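Local coordinates for protein DNA polymerase sliding clamp 2 (Sulfolobus tokodaii, PDB 3AIZ) that forms part of a ring around DNA that tethers the polymerase catalytic subunit and other DNA-processing proteins during high-speed replication, at residues M47-I52 / D123-P128; P227-V232 / I241-P246. All coordinates share one frame; numbering follows the deposited sequence.

Contact 1. Residues M47-I52 / D123-P128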
ATOM      1  N   MET A  47      31.320 -22.915 -14.144  1.00 34.90           N
ATOM      2  CA  MET A  47      30.424 -23.625 -15.047  1.00 36.64           C
ATOM      3  C   MET A  47      29.077 -23.870 -14.384  1.00 37.35           C
ATOM      4  O   MET A  47      28.986 -24.598 -13.396  1.00 37.50           O
ATOM      5  CB  MET A  47      31.030 -24.958 -15.485  1.00 36.19           C
ATOM      6  CG  MET A  47      30.069 -25.831 -16.279  1.00 38.45           C
ATOM      7  SD  MET A  47      30.831 -27.343 -16.892  1.00 40.26           S
ATOM      8  CE  MET A  47      32.105 -26.661 -17.952  1.00 44.58           C
ATOM      9  N   VAL A  48      28.031 -23.260 -14.929  1.00 37.73           N
ATOM     10  CA  VAL A  48      26.691 -23.443 -14.391  1.00 38.10           C
ATOM     11  C   VAL A  48      25.956 -24.549 -15.141  1.00 41.22           C
ATOM     12  O   VAL A  48      25.869 -24.529 -16.368  1.00 42.06           O
ATOM     13  CB  VAL A  48      25.869 -22.146 -14.455  1.00 38.78           C
ATOM     14  CG1 VAL A  48      24.512 -22.353 -13.806  1.00 36.98           C
ATOM     15  CG2 VAL A  48      26.617 -21.014 -13.771  1.00 41.00           C
ATOM     16  N   ILE A  49      25.436 -25.516 -14.393  1.00 38.83           N
ATOM     17  CA  ILE A  49      24.703 -26.626 -14.985  1.00 36.69           C
ATOM     18  C   ILE A  49      23.303 -26.752 -14.399  1.00 38.36           C
ATOM     19  O   ILE A  49      23.121 -26.768 -13.182  1.00 39.26           O
ATOM     20  CB  ILE A  49      25.438 -27.966 -14.792  1.00 35.47           C
ATOM     21  CG1 ILE A  49      26.773 -27.960 -15.536  1.00 36.93           C
ATOM     22  CG2 ILE A  49      24.580 -29.119 -15.278  1.00 38.10           C
ATOM     23  CD1 ILE A  49      27.556 -29.240 -15.375  1.00 35.74           C
ATOM     24  N   PHE A  50      22.317 -26.835 -15.282  1.00 40.55           N
ATOM     25  CA  PHE A  50      20.946 -27.124 -14.896  1.00 36.53           C
ATOM     26  C   PHE A  50      20.597 -28.494 -15.451  1.00 37.87           C
ATOM     27  O   PHE A  50      20.716 -28.723 -16.652  1.00 43.26           O
ATOM     28  CB  PHE A  50      20.009 -26.056 -15.464  1.00 38.02           C
ATOM     29  CG  PHE A  50      18.577 -26.488 -15.553  1.00 39.28           C
ATOM     30  CD1 PHE A  50      17.806 -26.623 -14.413  1.00 39.62           C
ATOM     31  CD2 PHE A  50      17.996 -26.747 -16.782  1.00 40.51           C
ATOM     32  CE1 PHE A  50      16.487 -27.017 -14.497  1.00 39.44           C
ATOM     33  CE2 PHE A  50      16.678 -27.141 -16.871  1.00 38.92           C
ATOM     34  CZ  PHE A  50      15.922 -27.277 -15.727  1.00 37.96           C
ATOM     35  N   LYS A  51      20.186 -29.416 -14.585  1.00 35.72           N
ATOM     36  CA  LYS A  51      19.938 -30.788 -15.022  1.00 35.50           C
ATOM     37  C   LYS A  51      18.744 -31.458 -14.345  1.00 34.24           C
ATOM     38  O   LYS A  51      18.614 -31.438 -13.122  1.00 36.63           O
ATOM     39  CB  LYS A  51      21.198 -31.641 -14.840  1.00 34.73           C
ATOM     40  CG  LYS A  51      20.992 -33.123 -15.120  1.00 37.47           C
ATOM     41  CD  LYS A  51      22.316 -33.848 -15.293  1.00 41.78           C
ATOM     42  CE  LYS A  51      23.178 -33.744 -14.048  1.00 51.32           C
ATOM     43  NZ  LYS A  51      24.529 -34.345 -14.250  1.00 54.50           N
ATOM     44  N   ILE A  52      17.879 -32.057 -15.156  1.00 36.37           N
ATOM     45  CA  ILE A  52      16.758 -32.843 -14.656  1.00 37.04           C
ATOM     46  C   ILE A  52      16.836 -34.277 -15.174  1.00 40.13           C
ATOM     47  O   ILE A  52      16.519 -34.539 -16.335  1.00 40.17           O
ATOM     48  CB  ILE A  52      15.406 -32.245 -15.079  1.00 33.32           C
ATOM     49  CG1 ILE A  52      15.308 -30.780 -14.653  1.00 35.29           C
ATOM     50  CG2 ILE A  52      14.261 -33.051 -14.487  1.00 32.30           C
ATOM     51  CD1 ILE A  52      13.961 -30.153 -14.939  1.00 32.41           C
ATOM     52  N   ASP A 123      24.320 -29.560 -26.991  1.00 65.20           N
ATOM     53  CA  ASP A 123      25.589 -29.130 -26.420  1.00 67.00           C
ATOM     54  C   ASP A 123      26.016 -30.118 -25.342  1.00 68.14           C
ATOM     55  O   ASP A 123      25.475 -30.112 -24.235  1.00 68.75           O
ATOM     56  CB  ASP A 123      25.458 -27.727 -25.825  1.00 66.08           C
ATOM     57  CG  ASP A 123      26.739 -27.250 -25.169  1.00 71.05           C
ATOM     58  OD1 ASP A 123      27.830 -27.652 -25.629  1.00 70.19           O
ATOM     59  OD2 ASP A 123      26.655 -26.472 -24.194  1.00 68.35           O
ATOM     60  N   GLN A 124      26.986 -30.967 -25.671  1.00 69.59           N
ATOM     61  CA  GLN A 124      27.432 -32.023 -24.765  1.00 67.99           C
ATOM     62  C   GLN A 124      27.824 -31.502 -23.383  1.00 66.48           C
ATOM     63  O   GLN A 124      28.476 -30.465 -23.257  1.00 65.36           O
ATOM     64  CB  GLN A 124      28.592 -32.805 -25.383  1.00 63.25           C
ATOM     65  CG  GLN A 124      28.223 -33.554 -26.654  1.00 65.63           C
ATOM     66  CD  GLN A 124      27.197 -34.645 -26.414  1.00 71.27           C
ATOM     67  OE1 GLN A 124      26.884 -34.977 -25.269  1.00 72.89           O
ATOM     68  NE2 GLN A 124      26.670 -35.212 -27.495  1.00 73.03           N
ATOM     69  N   LEU A 125      27.418 -32.237 -22.352  1.00 62.27           N
ATOM     70  CA  LEU A 125      27.707 -31.866 -20.971  1.00 61.10           C
ATOM     71  C   LEU A 125      29.099 -32.343 -20.565  1.00 62.34           C
ATOM     72  O   LEU A 125      29.314 -33.534 -20.336  1.00 58.88           O
ATOM     73  CB  LEU A 125      26.651 -32.460 -20.037  1.00 57.68           C
ATOM     74  CG  LEU A 125      26.677 -32.012 -18.576  1.00 51.41           C
ATOM     75  CD1 LEU A 125      26.636 -30.498 -18.493  1.00 49.82           C
ATOM     76  CD2 LEU A 125      25.517 -32.627 -17.805  1.00 47.20           C
ATOM     77  N   THR A 126      30.040 -31.408 -20.473  1.00 58.63           N
ATOM     78  CA  THR A 126      31.424 -31.750 -20.171  1.00 58.27           C
ATOM     79  C   THR A 126      31.834 -31.318 -18.764  1.00 54.47           C
ATOM     80  O   THR A 126      32.541 -30.325 -18.591  1.00 49.01           O
ATOM     81  CB  THR A 126      32.392 -31.117 -21.190  1.00 58.69           C
ATOM     82  OG1 THR A 126      31.879 -31.297 -22.515  1.00 63.94           O
ATOM     83  CG2 THR A 126      33.773 -31.755 -21.087  1.00 49.43           C
ATOM     84  N   GLU A 127      31.387 -32.070 -17.762  1.00 51.63           N
ATOM     85  CA  GLU A 127      31.778 -31.812 -16.380  1.00 48.35           C
ATOM     86  C   GLU A 127      33.225 -32.234 -16.154  1.00 44.71           C
ATOM     87  O   GLU A 127      33.682 -33.223 -16.726  1.00 50.27           O
ATOM     88  CB  GLU A 127      30.868 -32.570 -15.407  1.00 46.87           C
ATOM     89  CG  GLU A 127      29.388 -32.244 -15.522  1.00 48.25           C
ATOM     90  CD  GLU A 127      28.561 -32.913 -14.436  1.00 51.96           C
ATOM     91  OE1 GLU A 127      29.050 -33.012 -13.290  1.00 44.62           O
ATOM     92  OE2 GLU A 127      27.420 -33.338 -14.723  1.00 54.51           O
ATOM     93  N   PRO A 128      33.955 -31.482 -15.318  1.00 45.10           N
ATOM     94  CA  PRO A 128      35.327 -31.854 -14.959  1.00 45.23           C
ATOM     95  C   PRO A 128      35.377 -33.257 -14.362  1.00 46.73           C
ATOM     96  O   PRO A 128      34.535 -33.603 -13.533  1.00 43.49           O
ATOM     97  CB  PRO A 128      35.702 -30.815 -13.897  1.00 41.26           C
ATOM     98  CG  PRO A 128      34.845 -29.640 -14.204  1.00 41.20           C
ATOM     99  CD  PRO A 128      33.548 -30.206 -14.705  1.00 45.63           C
TER
HETATM  100  O   HOH W   1      26.544 -34.409 -11.909  1.00 36.63           O

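Contact 2. Residues P227-V232 / I241-P246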
ATOM      1  N   PRO A 227      38.950 -28.326  -9.048  1.00 36.84           N
ATOM      2  CA  PRO A 227      37.666 -27.616  -9.058  1.00 34.58           C
ATOM      3  C   PRO A 227      36.715 -28.093  -7.965  1.00 33.85           C
ATOM      4  O   PRO A 227      36.727 -29.270  -7.605  1.00 35.83           O
ATOM      5  CB  PRO A 227      37.095 -27.954 -10.436  1.00 32.80           C
ATOM      6  CG  PRO A 227      38.291 -28.191 -11.278  1.00 33.64           C
ATOM      7  CD  PRO A 227      39.298 -28.848 -10.381  1.00 37.32           C
ATOM      8  N   MET A 228      35.904 -27.177  -7.444  1.00 31.55           N
ATOM      9  CA  MET A 228      34.904 -27.509  -6.437  1.00 29.48           C
ATOM     10  C   MET A 228      33.546 -27.721  -7.095  1.00 31.75           C
ATOM     11  O   MET A 228      33.165 -26.981  -8.002  1.00 32.50           O
ATOM     12  CB  MET A 228      34.809 -26.402  -5.384  1.00 30.37           C
ATOM     13  CG  MET A 228      33.623 -26.544  -4.439  1.00 29.04           C
ATOM     14  SD  MET A 228      33.402 -25.130  -3.336  1.00 36.23           S
ATOM     15  CE  MET A 228      34.778 -25.348  -2.211  1.00 31.34           C
ATOM     16  N   LYS A 229      32.821 -28.731  -6.631  1.00 29.30           N
ATOM     17  CA  LYS A 229      31.521 -29.067  -7.192  1.00 30.15           C
ATOM     18  C   LYS A 229      30.407 -28.847  -6.176  1.00 33.26           C
ATOM     19  O   LYS A 229      30.439 -29.408  -5.081  1.00 36.76           O
ATOM     20  CB  LYS A 229      31.517 -30.524  -7.658  1.00 35.16           C
ATOM     21  CG  LYS A 229      30.186 -31.010  -8.206  1.00 34.39           C
ATOM     22  CD  LYS A 229      30.243 -32.498  -8.507  1.00 37.95           C
ATOM     23  CE  LYS A 229      28.943 -33.001  -9.112  1.00 41.74           C
ATOM     24  NZ  LYS A 229      29.009 -34.459  -9.399  1.00 40.02           N
ATOM     25  N   ILE A 230      29.424 -28.028  -6.540  1.00 30.91           N
ATOM     26  CA  ILE A 230      28.257 -27.815  -5.692  1.00 32.44           C
ATOM     27  C   ILE A 230      27.000 -28.395  -6.339  1.00 33.64           C
ATOM     28  O   ILE A 230      26.670 -28.069  -7.479  1.00 32.49           O
ATOM     29  CB  ILE A 230      28.021 -26.319  -5.384  1.00 33.72           C
ATOM     30  CG1 ILE A 230      29.143 -25.757  -4.509  1.00 30.33           C
ATOM     31  CG2 ILE A 230      26.687 -26.123  -4.687  1.00 33.27           C
ATOM     32  CD1 ILE A 230      30.407 -25.436  -5.265  1.00 33.15           C
ATOM     33  N   GLU A 231      26.307 -29.260  -5.607  1.00 32.30           N
ATOM     34  CA  GLU A 231      25.057 -29.837  -6.079  1.00 32.70           C
ATOM     35  C   GLU A 231      23.884 -29.254  -5.301  1.00 34.87           C
ATOM     36  O   GLU A 231      23.837 -29.341  -4.075  1.00 33.75           O
ATOM     37  CB  GLU A 231      25.075 -31.360  -5.933  1.00 38.26           C
ATOM     38  CG  GLU A 231      26.246 -32.045  -6.620  1.00 43.85           C
ATOM     39  CD  GLU A 231      26.171 -33.560  -6.527  1.00 52.65           C
ATOM     40  OE1 GLU A 231      25.054 -34.093  -6.352  1.00 55.30           O
ATOM     41  OE2 GLU A 231      27.229 -34.217  -6.631  1.00 51.14           O
ATOM     42  N   VAL A 232      22.939 -28.659  -6.021  1.00 35.91           N
ATOM     43  CA  VAL A 232      21.774 -28.042  -5.403  1.00 36.72           C
ATOM     44  C   VAL A 232      20.501 -28.765  -5.827  1.00 38.47           C
ATOM     45  O   VAL A 232      19.844 -28.364  -6.788  1.00 38.67           O
ATOM     46  CB  VAL A 232      21.662 -26.553  -5.784  1.00 35.74           C
ATOM     47  CG1 VAL A 232      20.532 -25.892  -5.016  1.00 37.37           C
ATOM     48  CG2 VAL A 232      22.978 -25.839  -5.521  1.00 31.78           C
ATOM     49  N   ILE A 241      23.971 -27.612 -10.596  1.00 31.11           N
ATOM     50  CA  ILE A 241      25.331 -28.095 -10.408  1.00 31.16           C
ATOM     51  C   ILE A 241      26.336 -27.028 -10.811  1.00 32.83           C
ATOM     52  O   ILE A 241      26.292 -26.511 -11.927  1.00 32.84           O
ATOM     53  CB  ILE A 241      25.596 -29.374 -11.224  1.00 36.33           C
ATOM     54  CG1 ILE A 241      24.577 -30.458 -10.860  1.00 37.22           C
ATOM     55  CG2 ILE A 241      27.017 -29.868 -10.995  1.00 33.48           C
ATOM     56  CD1 ILE A 241      24.744 -31.737 -11.640  1.00 40.92           C
ATOM     57  N   PHE A 242      27.238 -26.697  -9.895  1.00 32.61           N
ATOM     58  CA  PHE A 242      28.243 -25.677 -10.155  1.00 31.00           C
ATOM     59  C   PHE A 242      29.646 -26.262 -10.130  1.00 29.71           C
ATOM     60  O   PHE A 242      29.927 -27.200  -9.388  1.00 32.70           O
ATOM     61  CB  PHE A 242      28.137 -24.545  -9.133  1.00 31.95           C
ATOM     62  CG  PHE A 242      26.831 -23.806  -9.179  1.00 31.29           C
ATOM     63  CD1 PHE A 242      25.785 -24.170  -8.349  1.00 29.40           C
ATOM     64  CD2 PHE A 242      26.654 -22.745 -10.051  1.00 31.46           C
ATOM     65  CE1 PHE A 242      24.584 -23.492  -8.388  1.00 30.53           C
ATOM     66  CE2 PHE A 242      25.454 -22.063 -10.095  1.00 33.26           C
ATOM     67  CZ  PHE A 242      24.418 -22.437  -9.263  1.00 34.31           C
ATOM     68  N   TRP A 243      30.522 -25.701 -10.954  1.00 29.63           N
ATOM     69  CA  TRP A 243      31.931 -26.063 -10.941  1.00 32.46           C
ATOM     70  C   TRP A 243      32.779 -24.802 -10.871  1.00 32.52           C
ATOM     71  O   TRP A 243      32.696 -23.939 -11.745  1.00 31.95           O
ATOM     72  CB  TRP A 243      32.299 -26.883 -12.178  1.00 35.15           C
ATOM     73  CG  TRP A 243      31.851 -28.312 -12.113  1.00 34.84           C
ATOM     74  CD1 TRP A 243      30.732 -28.848 -12.679  1.00 38.36           C
ATOM     75  CD2 TRP A 243      32.517 -29.389 -11.442  1.00 36.26           C
ATOM     76  NE1 TRP A 243      30.660 -30.193 -12.405  1.00 37.85           N
ATOM     77  CE2 TRP A 243      31.744 -30.549 -11.647  1.00 37.83           C
ATOM     78  CE3 TRP A 243      33.692 -29.485 -10.690  1.00 36.49           C
ATOM     79  CZ2 TRP A 243      32.107 -31.789 -11.127  1.00 37.55           C
ATOM     80  CZ3 TRP A 243      34.051 -30.717 -10.174  1.00 34.79           C
ATOM     81  CH2 TRP A 243      33.261 -31.851 -10.395  1.00 38.63           C
ATOM     82  N   ILE A 244      33.585 -24.696  -9.820  1.00 35.27           N
ATOM     83  CA  ILE A 244      34.433 -23.526  -9.622  1.00 33.96           C
ATOM     84  C   ILE A 244      35.896 -23.871  -9.859  1.00 32.14           C
ATOM     85  O   ILE A 244      36.431 -24.795  -9.247  1.00 32.03           O
ATOM     86  CB  ILE A 244      34.280 -22.939  -8.200  1.00 32.45           C
ATOM     87  CG1 ILE A 244      32.851 -22.447  -7.961  1.00 32.15           C
ATOM     88  CG2 ILE A 244      35.260 -21.799  -7.990  1.00 35.81           C
ATOM     89  CD1 ILE A 244      31.847 -23.553  -7.731  1.00 33.00           C
ATOM     90  N   ALA A 245      36.540 -23.131 -10.753  1.00 31.30           N
ATOM     91  CA  ALA A 245      37.963 -23.314 -10.998  1.00 34.38           C
ATOM     92  C   ALA A 245      38.755 -22.753  -9.826  1.00 38.91           C
ATOM     93  O   ALA A 245      38.559 -21.602  -9.433  1.00 40.68           O
ATOM     94  CB  ALA A 245      38.372 -22.633 -12.292  1.00 37.35           C
ATOM     95  N   PRO A 246      39.649 -23.571  -9.255  1.00 37.46           N
ATOM     96  CA  PRO A 246      40.473 -23.136  -8.124  1.00 38.01           C
ATOM     97  C   PRO A 246      41.550 -22.164  -8.579  1.00 40.13           C
ATOM     98  O   PRO A 246      41.900 -22.148  -9.758  1.00 41.64           O
ATOM     99  CB  PRO A 246      41.117 -24.439  -7.651  1.00 36.85           C
ATOM    100  CG  PRO A 246      41.192 -25.273  -8.874  1.00 34.51           C
ATOM    101  CD  PRO A 246      39.944 -24.959  -9.649  1.00 36.33           C
TER

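Contact 1. Residues M47-I52 / D123-P128
The carboxylate of Glu127 is approached on one face by Ile49, whose CD1 lies 3.9 Å from Glu127 CD, while the ammonium group of Lys51 arrives at its end. Lys51 NZ donates to Glu127 OE2 over 3.1 Å, nearly in line with the CD-OE2 bond, in a salt bridge. A water spans the same two residues, accepting from Lys51 NZ at 3.1 Å and donating to Glu127 OE1 at 3.2 Å, so lysine and water together bear on both oxygens and restrain the turn of the carboxylate. The lysine chain runs outward until the bend at chi3 (60°) turns NZ to OE2, the two side chains lying at about a right angle to each other. Next to the salt bridge the contact is apolar. Ile49 CD1 meets Leu125 CD1 at 3.5 Å and Glu127 CG at 3.5 Å, filling the angle between the two loop side chains, while the other leucine branch, CD2, reaches toward Lys51 NZ. At the far end Met47 lays its CE 3.7 Å from Thr126 O. Residues 123-128 belong to the loop joining the two halves of the PCNA fold, the interdomain connector. It passes over strand 46-53, which pairs with strands 34-40 and 239-244, and Met47, Leu125 and Thr126 all touch Arg38 of strand 34-40.

Contact 2. Residues P227-V232 / I241-P246
Lys229 lies across the indole of Trp243, its CB 3.5 Å from the centroid of the six-membered ring and 13° off the normal, a CH-pi contact over one face. With CG anti to the backbone N (chi1 177°) and the rest of the chain extended, the aliphatic part continues over the ring until CD sits 3.3 Å from Trp243 CZ2. Pro227 CB comes to the edge of the same ring, near its plane. This is the more open side of the contact: Pro227, Lys229 and Glu231 are partly exposed, and beyond the indole Lys229 NZ makes a salt bridge to Glu231 OE2 of its own strand whose hydrogen bond is weak. The two strands form an antiparallel beta hairpin of the C-terminal PCNA domain, with Met228-Ile244 and Ile230-Phe242 as hydrogen-bonded pairs and Lys229-Trp243 and Glu231-Ile241 as non-hydrogen-bonded pairs. Each hydrogen-bonded pair is closed by two backbone bonds, among them Phe242 N to Ile230 O at 2.8 Å and Ile244 N to Met228 O at 3.0 Å. The opposite face of the hairpin is densely filled and buried. There Ile230 CD1 meets Ile244 CD1 at 3.4 Å, the two chains crossing at a slant, and Ile230 CB stands 4.1 Å from Phe242 CB. Val232 CG2 touches the edge of the Phe242 ring at CE1, 4.0 Å away. Val218 and Val220 of strand 218-223 continue this layer past Ile230, and Val48 of strand 46-53 does so past Phe242. Tyr200 of strand 196-201 packs on both Met228 and Ile244.

In the fold
Strands 46-53 and 239-244 are direct neighbours, so the strand of contact 1 continues the pairing of the contact 2 hairpin; the centres lie 11 Å apart. Probable hydrogen bonds join Ile49 N to Ile241 O at 2.8 Å and Met47 N to Trp243 O at 2.9 Å, linking the N-terminal and C-terminal halves of the subunit. Side chains add a second link: Lys51 CE packs 3.5 Å from Ile241 CD1, and Trp243 NE1 makes a weak hydrogen bond to Glu127 OE1, tying the connector loop to the hairpin. In PCNA rings the sheets lie outside the helices that line the DNA channel, and, as in other PCNA proteins, this loop probably borders the site where partner proteins dock.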